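Local structure of avidin (Gallus gallus, 4U46) at residues G35-T40 with V72-S77; H20-G25 with N122-L127; T56-N61 with Q65-F70. The protein binds biotin in the natural protein, within one end of a beta-barrel, and is here a mutant probably made to accept other small molecules. All blocks are in the same frame, centred on the assembly; numbering follows the deposited sequence.

Interaction 1: G35-T40 with V72-S77; sequences GTYIAT and VNWKFS. Unlike the reference sequence in segment 35-40: A39 (reference Thr), T40 (reference Ala).
Y37 and W74 meet as an offset edge-to-face pair: the six-membered ring of the tryptophan turns its edge toward the tyrosine face, with planes at 81° and centroids 5.6 Å apart. The nearest approach is W74 CH2 to Y37 CD1, at 3.8 Å. V72 closes the angle between the rings. With its CG1 anti to the backbone N (chi1 -176°), the valine lays that methyl over the rim of one W74 face and against Y37 CB, 4.0 Å away. A beta-branched residue suits this corner because its two methyls reach different atoms, CG2 packing on Y37 CD2. All this happens inside the avidin barrel, at the end where avidins hold biotin, so that these aromatic residues probably line the pocket. Strand 48-57 separates strands 32-40 and 67-73 in the sheet. The two segments therefore meet through inward side chains, with no hydrogen bond joining them and the CA atoms of Y37 and V72 still 7.2 Å apart. Past W74 the contact slackens. A39, small where the reference has threonine, faces the other segment without touching it, and F76 sits exposed on the loop. W74 NE1 makes a hydrogen bond with T81 OG1, which probably limits how the indole can turn.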
loop_
_atom_site.group_PDB
_atom_site.type_symbol
_atom_site.label_atom_id
_atom_site.label_comp_id
_atom_site.label_asym_id
_atom_site.label_seq_id
_atom_site.Cartn_x
_atom_site.Cartn_y
_atom_site.Cartn_z
ATOM N N GLY A 35 -2.014 17.523 -17.050
ATOM C CA GLY A 35 -2.416 16.693 -18.154
ATOM C C GLY A 35 -3.820 16.224 -17.968
ATOM O O GLY A 35 -4.583 16.807 -17.185
ATOM N N THR A 36 -4.143 15.147 -18.668
ATOM C CA THR A 36 -5.467 14.590 -18.660
ATOM C C THR A 36 -5.398 13.089 -18.616
ATOM O O THR A 36 -4.577 12.464 -19.293
ATOM C CB THR A 36 -6.262 15.078 -19.897
ATOM O OG1 THR A 36 -6.273 16.516 -19.892
ATOM C CG2 THR A 36 -7.721 14.613 -19.826
ATOM N N TYR A 37 -6.213 12.518 -17.751
ATOM C CA TYR A 37 -6.335 11.084 -17.612
ATOM C C TYR A 37 -7.656 10.626 -18.270
ATOM O O TYR A 37 -8.711 11.124 -17.952
ATOM C CB TYR A 37 -6.335 10.702 -16.135
ATOM C CG TYR A 37 -5.865 9.275 -15.880
ATOM C CD1 TYR A 37 -6.711 8.192 -16.036
ATOM C CD2 TYR A 37 -4.551 9.023 -15.483
ATOM C CE1 TYR A 37 -6.281 6.890 -15.778
ATOM C CE2 TYR A 37 -4.119 7.739 -15.245
ATOM C CZ TYR A 37 -4.971 6.679 -15.409
ATOM O OH TYR A 37 -4.488 5.422 -15.142
ATOM N N ILE A 38 -7.562 9.691 -19.200
ATOM C CA ILE A 38 -8.701 9.229 -19.963
ATOM C C ILE A 38 -8.881 7.758 -19.720
ATOM O O ILE A 38 -7.963 6.966 -19.958
ATOM C CB ILE A 38 -8.463 9.510 -21.472
ATOM C CG1 ILE A 38 -8.370 11.018 -21.719
ATOM C CG2 ILE A 38 -9.560 8.899 -22.340
ATOM C CD1 ILE A 38 -6.954 11.538 -21.813
ATOM N N ALA A 39 -10.065 7.383 -19.240
ATOM C CA ALA A 39 -10.379 5.991 -18.925
ATOM C C ALA A 39 -11.770 5.601 -19.434
ATOM O O ALA A 39 -12.643 6.473 -19.670
ATOM C CB ALA A 39 -10.317 5.780 -17.422
ATOM N N THR A 40 -11.982 4.292 -19.593
ATOM C CA THR A 40 -13.321 3.754 -19.915
ATOM C C THR A 40 -14.041 3.523 -18.618
ATOM O O THR A 40 -13.450 3.003 -17.679
ATOM C CB THR A 40 -13.291 2.370 -20.599
ATOM O OG1 THR A 40 -12.859 1.374 -19.655
ATOM C CG2 THR A 40 -12.391 2.360 -21.826
ATOM N N VAL A 72 -4.950 12.719 -9.724
ATOM C CA VAL A 72 -6.056 12.763 -10.659
ATOM C C VAL A 72 -7.308 13.182 -9.873
ATOM O O VAL A 72 -7.737 12.509 -8.915
ATOM C CB VAL A 72 -6.332 11.425 -11.342
ATOM C CG1 VAL A 72 -7.441 11.604 -12.380
ATOM C CG2 VAL A 72 -5.085 10.857 -11.995
ATOM N N ASN A 73 -7.874 14.295 -10.257
ATOM C CA ASN A 73 -9.035 14.844 -9.559
ATOM C C ASN A 73 -10.282 14.452 -10.388
ATOM O O ASN A 73 -10.654 15.130 -11.349
ATOM C CB ASN A 73 -8.877 16.345 -9.379
ATOM C CG ASN A 73 -9.962 16.950 -8.497
ATOM O OD1 ASN A 73 -10.773 16.253 -7.878
ATOM N ND2 ASN A 73 -9.994 18.257 -8.467
ATOM N N TRP A 74 -10.818 13.275 -10.080
ATOM C CA TRP A 74 -11.823 12.582 -10.924
ATOM C C TRP A 74 -13.070 13.482 -11.061
ATOM O O TRP A 74 -13.474 14.085 -10.103
ATOM C CB TRP A 74 -12.235 11.251 -10.324
ATOM C CG TRP A 74 -11.113 10.251 -10.247
ATOM C CD1 TRP A 74 -10.539 9.778 -9.130
ATOM C CD2 TRP A 74 -10.467 9.624 -11.330
ATOM N NE1 TRP A 74 -9.555 8.906 -9.428
ATOM C CE2 TRP A 74 -9.478 8.781 -10.784
ATOM C CE3 TRP A 74 -10.613 9.690 -12.718
ATOM C CZ2 TRP A 74 -8.639 8.019 -11.570
ATOM C CZ3 TRP A 74 -9.805 8.943 -13.487
ATOM C CH2 TRP A 74 -8.812 8.101 -12.925
ATOM N N LYS A 75 -13.553 13.652 -12.282
ATOM C CA LYS A 75 -14.625 14.624 -12.566
ATOM C C LYS A 75 -16.015 13.988 -12.461
ATOM O O LYS A 75 -17.005 14.704 -12.389
ATOM C CB LYS A 75 -14.468 15.205 -13.966
ATOM C CG LYS A 75 -13.652 16.474 -14.032
ATOM C CD LYS A 75 -13.455 16.906 -15.491
ATOM C CE LYS A 75 -14.716 17.500 -16.098
ATOM N NZ LYS A 75 -14.705 17.368 -17.582
ATOM N N PHE A 76 -16.047 12.661 -12.406
ATOM C CA PHE A 76 -17.278 11.889 -12.328
ATOM C C PHE A 76 -17.446 11.128 -11.008
ATOM O O PHE A 76 -18.350 10.327 -10.853
ATOM C CB PHE A 76 -17.305 10.933 -13.524
ATOM C CG PHE A 76 -16.113 9.992 -13.579
ATOM C CD1 PHE A 76 -16.052 8.873 -12.770
ATOM C CD2 PHE A 76 -15.041 10.257 -14.416
ATOM C CE1 PHE A 76 -14.937 8.027 -12.793
ATOM C CE2 PHE A 76 -13.930 9.424 -14.445
ATOM C CZ PHE A 76 -13.885 8.299 -13.635
ATOM N N SER A 77 -16.611 11.423 -10.019
ATOM C CA SER A 77 -16.594 10.701 -8.786
ATOM C C SER A 77 -16.201 11.662 -7.648
ATOM O O SER A 77 -15.553 12.670 -7.919
ATOM C CB SER A 77 -15.561 9.548 -8.936
ATOM O OG SER A 77 -15.330 8.945 -7.680
#

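Interaction 2: H20-G25 with N122-L127; sequences HNMTIG and NIFTRL. Unlike the reference sequence in segment 20-25: H20 (reference Ser).
M22 sets its terminal methyl squarely over the ring of F124: CE lies 4.0 Å from the centroid of the F124 ring and only 2° off the normal, a CH-pi contact almost on the ring axis. The sulfur follows behind, SD standing 4.7 Å from the same centroid and 20° off the normal, so this is also a Met-aromatic contact at some distance. M22 gets there because CG leaves between the backbone N and the carbonyl carbon (chi1 50°) and the chain then runs extended, reaching across at about a right angle to F124. A long, flexible, apolar chain suits the span, since strands 20-24 and 117-126 are not neighbours: strand 12-15 comes between them, and pairing of 12-15 with 117-126 closes the eight-stranded avidin barrel. At the edge of the contact, L127 CD2 rests against the amide of N21, 3.6 Å from N21 OD1. That amide is turned back along its own strand, N21 ND2 giving a weak hydrogen bond to H20 O at 2.7 Å. Further out, the F124 side chain packs on W14, T99 and Y37, and M22 on L97 and Y37, which probably limit how far ring and methyl can shift. On the same strand as F124, R126 forms a salt bridge through NE with E95 and a hydrogen bond from NH1 to T11 O.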
loop_
_atom_site.group_PDB
_atom_site.type_symbol
_atom_site.label_atom_id
_atom_site.label_comp_id
_atom_site.label_asym_id
_atom_site.label_seq_id
_atom_site.Cartn_x
_atom_site.Cartn_y
_atom_site.Cartn_z
ATOM N N HIS A 20 -6.746 2.660 -20.196
ATOM C CA HIS A 20 -6.305 4.013 -19.765
ATOM C C HIS A 20 -5.301 4.633 -20.679
ATOM O O HIS A 20 -4.350 3.959 -21.092
ATOM C CB HIS A 20 -5.664 4.006 -18.388
ATOM C CG HIS A 20 -6.565 3.564 -17.289
ATOM N ND1 HIS A 20 -6.170 3.570 -15.968
ATOM C CD2 HIS A 20 -7.838 3.112 -17.300
ATOM C CE1 HIS A 20 -7.171 3.143 -15.216
ATOM N NE2 HIS A 20 -8.190 2.858 -16.004
ATOM N N ASN A 21 -5.510 5.918 -20.979
ATOM C CA ASN A 21 -4.537 6.777 -21.616
ATOM C C ASN A 21 -4.323 8.046 -20.786
ATOM O O ASN A 21 -5.196 8.478 -20.015
ATOM C CB ASN A 21 -4.976 7.194 -23.008
ATOM C CG ASN A 21 -5.143 6.015 -23.983
ATOM O OD1 ASN A 21 -5.701 6.203 -25.046
ATOM N ND2 ASN A 21 -4.663 4.832 -23.637
ATOM N N MET A 22 -3.158 8.644 -20.904
ATOM C CA MET A 22 -3.021 9.969 -20.375
ATOM C C MET A 22 -2.130 10.796 -21.264
ATOM O O MET A 22 -1.330 10.289 -22.066
ATOM C CB MET A 22 -2.616 9.997 -18.889
ATOM C CG MET A 22 -1.453 9.179 -18.490
ATOM S SD MET A 22 -0.778 9.508 -16.815
ATOM C CE MET A 22 0.833 8.812 -17.208
ATOM N N THR A 23 -2.340 12.081 -21.163
ATOM C CA THR A 23 -1.612 13.028 -21.905
ATOM C C THR A 23 -1.075 14.016 -20.902
ATOM O O THR A 23 -1.849 14.621 -20.135
ATOM C CB THR A 23 -2.522 13.754 -22.910
ATOM O OG1 THR A 23 -2.967 12.808 -23.888
ATOM C CG2 THR A 23 -1.775 14.865 -23.602
ATOM N N ILE A 24 0.244 14.179 -20.929
ATOM C CA ILE A 24 0.923 15.071 -20.041
ATOM C C ILE A 24 1.582 16.149 -20.848
ATOM O O ILE A 24 2.246 15.878 -21.856
ATOM C CB ILE A 24 1.951 14.299 -19.213
ATOM C CG1 ILE A 24 1.194 13.291 -18.339
ATOM C CG2 ILE A 24 2.819 15.294 -18.411
ATOM C CD1 ILE A 24 2.067 12.399 -17.503
ATOM N N GLY A 25 1.412 17.384 -20.400
ATOM C CA GLY A 25 1.980 18.506 -21.085
ATOM C C GLY A 25 3.441 18.756 -20.787
ATOM O O GLY A 25 4.173 17.914 -20.256
ATOM N N ASN A 122 0.268 0.455 -12.086
ATOM C CA ASN A 122 0.084 0.576 -13.543
ATOM C C ASN A 122 1.452 0.717 -14.210
ATOM O O ASN A 122 2.393 1.278 -13.615
ATOM C CB ASN A 122 -0.792 1.771 -13.911
ATOM C CG ASN A 122 -2.252 1.441 -13.933
ATOM O OD1 ASN A 122 -3.002 1.980 -13.141
ATOM N ND2 ASN A 122 -2.663 0.508 -14.810
ATOM N N ILE A 123 1.559 0.160 -15.417
ATOM C CA ILE A 123 2.724 0.297 -16.233
ATOM C C ILE A 123 2.291 1.018 -17.531
ATOM O O ILE A 123 1.367 0.608 -18.184
ATOM C CB ILE A 123 3.371 -1.076 -16.486
ATOM C CG1 ILE A 123 3.734 -1.758 -15.165
ATOM C CG2 ILE A 123 4.559 -0.918 -17.429
ATOM C CD1 ILE A 123 4.289 -3.154 -15.345
ATOM N N PHE A 124 2.951 2.103 -17.889
ATOM C CA PHE A 124 2.561 2.932 -19.006
ATOM C C PHE A 124 3.709 2.935 -20.010
ATOM O O PHE A 124 4.889 2.993 -19.619
ATOM C CB PHE A 124 2.336 4.414 -18.590
ATOM C CG PHE A 124 1.179 4.645 -17.689
ATOM C CD1 PHE A 124 -0.090 4.841 -18.209
ATOM C CD2 PHE A 124 1.357 4.701 -16.288
ATOM C CE1 PHE A 124 -1.173 5.048 -17.363
ATOM C CE2 PHE A 124 0.284 4.963 -15.435
ATOM C CZ PHE A 124 -0.985 5.119 -15.964
ATOM N N THR A 125 3.371 2.899 -21.296
ATOM C CA THR A 125 4.354 3.040 -22.376
ATOM C C THR A 125 3.781 4.050 -23.330
ATOM O O THR A 125 2.580 4.306 -23.305
ATOM C CB THR A 125 4.605 1.707 -23.157
ATOM O OG1 THR A 125 3.349 1.127 -23.544
ATOM C CG2 THR A 125 5.336 0.752 -22.318
ATOM N N ARG A 126 4.648 4.643 -24.141
ATOM C CA ARG A 126 4.259 5.748 -24.979
ATOM C C ARG A 126 3.225 5.367 -26.001
ATOM O O ARG A 126 3.224 4.238 -26.515
ATOM C CB ARG A 126 5.452 6.366 -25.673
ATOM C CG ARG A 126 6.200 7.332 -24.816
ATOM C CD ARG A 126 6.995 8.291 -25.657
ATOM N NE ARG A 126 7.788 9.166 -24.817
ATOM C CZ ARG A 126 7.299 10.209 -24.168
ATOM N NH1 ARG A 126 6.008 10.522 -24.269
ATOM N NH2 ARG A 126 8.107 10.939 -23.427
ATOM N N LEU A 127 2.317 6.311 -26.257
ATOM C CA LEU A 127 1.263 6.140 -27.241
ATOM C C LEU A 127 1.434 7.202 -28.310
ATOM O O LEU A 127 2.465 7.243 -28.971
ATOM C CB LEU A 127 -0.098 6.292 -26.559
ATOM C CG LEU A 127 -1.353 5.965 -27.365
ATOM C CD1 LEU A 127 -1.556 4.466 -27.429
ATOM C CD2 LEU A 127 -2.561 6.653 -26.746
#

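Interaction 3: T56-N61 with Q65-F70; sequences TQNTIN and QPTFGF
In the beta hairpin of strands 48-57 and 67-73, T56 faces G69 as an antiparallel hydrogen-bonded pair, and Q57 faces F68 as the non-hydrogen-bonded pair next to it. T56 N gives to G69 O at 3.0 Å and G69 N to T56 O at 2.9 Å. G69, having no side chain, puts nothing beside T56 on that face of the sheet. Past the end of strand 48-57, N58 N still gives a hydrogen bond to T67 O at 2.9 Å, nearly straight at 173°, although the donor is tilted from the carbonyl plane. Q57 and F68 come close, with CB atoms 4.0 Å apart. Q57 then extends its chain so that OE1 lies 3.6 Å from P66 CG, the two side chains crossing at a slant. N58 carries the turn. Its CG is anti to the backbone N (chi1 167°), which brings the amide back over its own loop: OD1 accepts from I60 N, which comes in from above the carbonyl plane, in an Asx turn, and ND2 gives to I60 O on a lone pair. A water accepts weakly from N58 ND2 and, at 3.0 Å, from T67 N. An alanine here would keep the backbone bond to T67 but is likely to leave both I60 N and I60 O without their mate and the loop freer to move. T67 OG1 touches N58 CB and makes a hydrogen bond with E78 O of the second subunit. One asparagine amide thus pairs with both the backbone NH and the carbonyl of I60 and, through the shared water, reaches T67 N at the start of strand 67-73.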
loop_
_atom_site.group_PDB
_atom_site.type_symbol
_atom_site.label_atom_id
_atom_site.label_comp_id
_atom_site.label_asym_id
_atom_site.label_seq_id
_atom_site.Cartn_x
_atom_site.Cartn_y
_atom_site.Cartn_z
ATOM N N THR A 56 4.271 16.611 -10.251
ATOM C CA THR A 56 5.646 17.051 -10.323
ATOM C C THR A 56 6.589 15.888 -10.621
ATOM O O THR A 56 6.358 14.744 -10.204
ATOM C CB THR A 56 6.112 17.758 -9.017
ATOM O OG1 THR A 56 6.179 16.834 -7.939
ATOM C CG2 THR A 56 5.197 18.842 -8.586
ATOM N N GLN A 57 7.635 16.188 -11.367
ATOM C CA GLN A 57 8.730 15.284 -11.515
ATOM C C GLN A 57 9.927 15.861 -10.770
ATOM O O GLN A 57 10.090 17.100 -10.622
ATOM C CB GLN A 57 9.022 14.946 -12.996
ATOM C CG GLN A 57 9.701 16.001 -13.831
ATOM C CD GLN A 57 10.292 15.428 -15.119
ATOM O OE1 GLN A 57 11.480 15.447 -15.311
ATOM N NE2 GLN A 57 9.459 14.890 -15.967
ATOM N N ASN A 58 10.703 14.963 -10.193
ATOM C CA ASN A 58 11.898 15.364 -9.444
ATOM C C ASN A 58 12.919 15.997 -10.385
ATOM O O ASN A 58 13.175 15.437 -11.429
ATOM C CB ASN A 58 12.626 14.136 -8.854
ATOM C CG ASN A 58 14.028 14.508 -8.345
ATOM O OD1 ASN A 58 14.132 15.329 -7.493
ATOM N ND2 ASN A 58 15.082 13.955 -8.925
ATOM N N THR A 59 13.519 17.119 -10.002
ATOM C CA THR A 59 14.600 17.741 -10.790
ATOM C C THR A 59 15.976 17.666 -10.091
ATOM O O THR A 59 16.988 18.028 -10.693
ATOM C CB THR A 59 14.260 19.210 -11.136
ATOM O OG1 THR A 59 14.175 19.988 -9.945
ATOM C CG2 THR A 59 12.929 19.274 -11.869
ATOM N N ILE A 60 16.011 17.187 -8.842
ATOM C CA ILE A 60 17.266 17.072 -8.060
ATOM C C ILE A 60 18.247 16.145 -8.773
ATOM O O ILE A 60 17.891 15.019 -9.172
ATOM C CB ILE A 60 17.030 16.610 -6.589
ATOM C CG1 ILE A 60 16.088 17.552 -5.845
ATOM C CG2 ILE A 60 18.338 16.625 -5.780
ATOM C CD1 ILE A 60 16.317 19.004 -6.114
ATOM N N ASN A 61 19.475 16.653 -8.978
ATOM C CA ASN A 61 20.545 15.937 -9.677
ATOM C C ASN A 61 20.276 15.655 -11.148
ATOM O O ASN A 61 21.002 14.834 -11.764
ATOM C CB ASN A 61 20.901 14.650 -8.897
ATOM C CG ASN A 61 21.551 14.950 -7.542
ATOM O OD1 ASN A 61 22.119 16.022 -7.355
ATOM N ND2 ASN A 61 21.448 14.024 -6.590
ATOM N N GLN A 65 16.315 9.329 -15.277
ATOM C CA GLN A 65 15.166 8.467 -14.992
ATOM C C GLN A 65 14.462 8.984 -13.722
ATOM O O GLN A 65 14.589 8.383 -12.622
ATOM C CB GLN A 65 15.608 7.017 -14.833
ATOM C CG GLN A 65 16.277 6.433 -16.066
ATOM C CD GLN A 65 16.697 4.975 -15.857
ATOM O OE1 GLN A 65 16.181 4.053 -16.482
ATOM N NE2 GLN A 65 17.582 4.770 -14.916
ATOM N N PRO A 66 13.779 10.123 -13.853
ATOM C CA PRO A 66 13.316 10.776 -12.612
ATOM C C PRO A 66 12.082 10.135 -11.976
ATOM O O PRO A 66 11.243 9.539 -12.662
ATOM C CB PRO A 66 13.021 12.217 -13.052
ATOM C CG PRO A 66 12.704 12.114 -14.519
ATOM C CD PRO A 66 13.524 10.948 -15.042
ATOM N N THR A 67 11.991 10.257 -10.646
ATOM C CA THR A 67 10.760 9.963 -9.972
ATOM C C THR A 67 9.702 11.070 -10.241
ATOM O O THR A 67 10.026 12.211 -10.639
ATOM C CB THR A 67 10.962 9.766 -8.469
ATOM O OG1 THR A 67 11.286 11.019 -7.821
ATOM C CG2 THR A 67 12.060 8.756 -8.197
ATOM N N PHE A 68 8.453 10.741 -9.963
ATOM C CA PHE A 68 7.365 11.690 -10.104
ATOM C C PHE A 68 6.162 11.268 -9.296
ATOM O O PHE A 68 6.066 10.118 -8.786
ATOM C CB PHE A 68 6.980 11.817 -11.556
ATOM C CG PHE A 68 6.471 10.540 -12.123
ATOM C CD1 PHE A 68 5.121 10.211 -12.028
ATOM C CD2 PHE A 68 7.333 9.657 -12.738
ATOM C CE1 PHE A 68 4.654 8.993 -12.506
ATOM C CE2 PHE A 68 6.855 8.462 -13.262
ATOM C CZ PHE A 68 5.525 8.125 -13.121
ATOM N N GLY A 69 5.265 12.244 -9.115
ATOM C CA GLY A 69 3.936 11.991 -8.572
ATOM C C GLY A 69 2.864 12.867 -9.231
ATOM O O GLY A 69 3.169 13.910 -9.762
ATOM N N PHE A 70 1.612 12.412 -9.239
ATOM C CA PHE A 70 0.511 13.244 -9.622
ATOM C C PHE A 70 -0.790 12.785 -8.957
ATOM O O PHE A 70 -0.934 11.649 -8.474
ATOM C CB PHE A 70 0.354 13.369 -11.163
ATOM C CG PHE A 70 0.158 12.026 -11.916
ATOM C CD1 PHE A 70 -1.121 11.485 -12.111
ATOM C CD2 PHE A 70 1.241 11.383 -12.494
ATOM C CE1 PHE A 70 -1.293 10.272 -12.815
ATOM C CE2 PHE A 70 1.061 10.220 -13.254
ATOM C CZ PHE A 70 -0.209 9.675 -13.400
HETATM O O HOH W 1 14.426 11.341 -9.357
#

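Interactions 1 and 2 lie side by side, centres 13 Å apart, on neighbouring strands 32-40 and 20-24. Y37 OH lies 2.6 Å from H20 ND1, a probable hydrogen bond to a residue that replaces serine, and 3.6 Å from F124 CZ. This aromatic cluster belongs to the barrel end where avidins hold biotin, so the H20 and A39 changes probably reshape that pocket. Interaction 3 lies across the chain's centre from interaction 1, about 22 Å between centres, yet strand 67-73 serves both; M22 SD, 3.5 Å from F70 CZ, joins it to interaction 2. Interactions 1 and 3 also meet between chains: S77 O accepts from N58 ND2 of the second subunit.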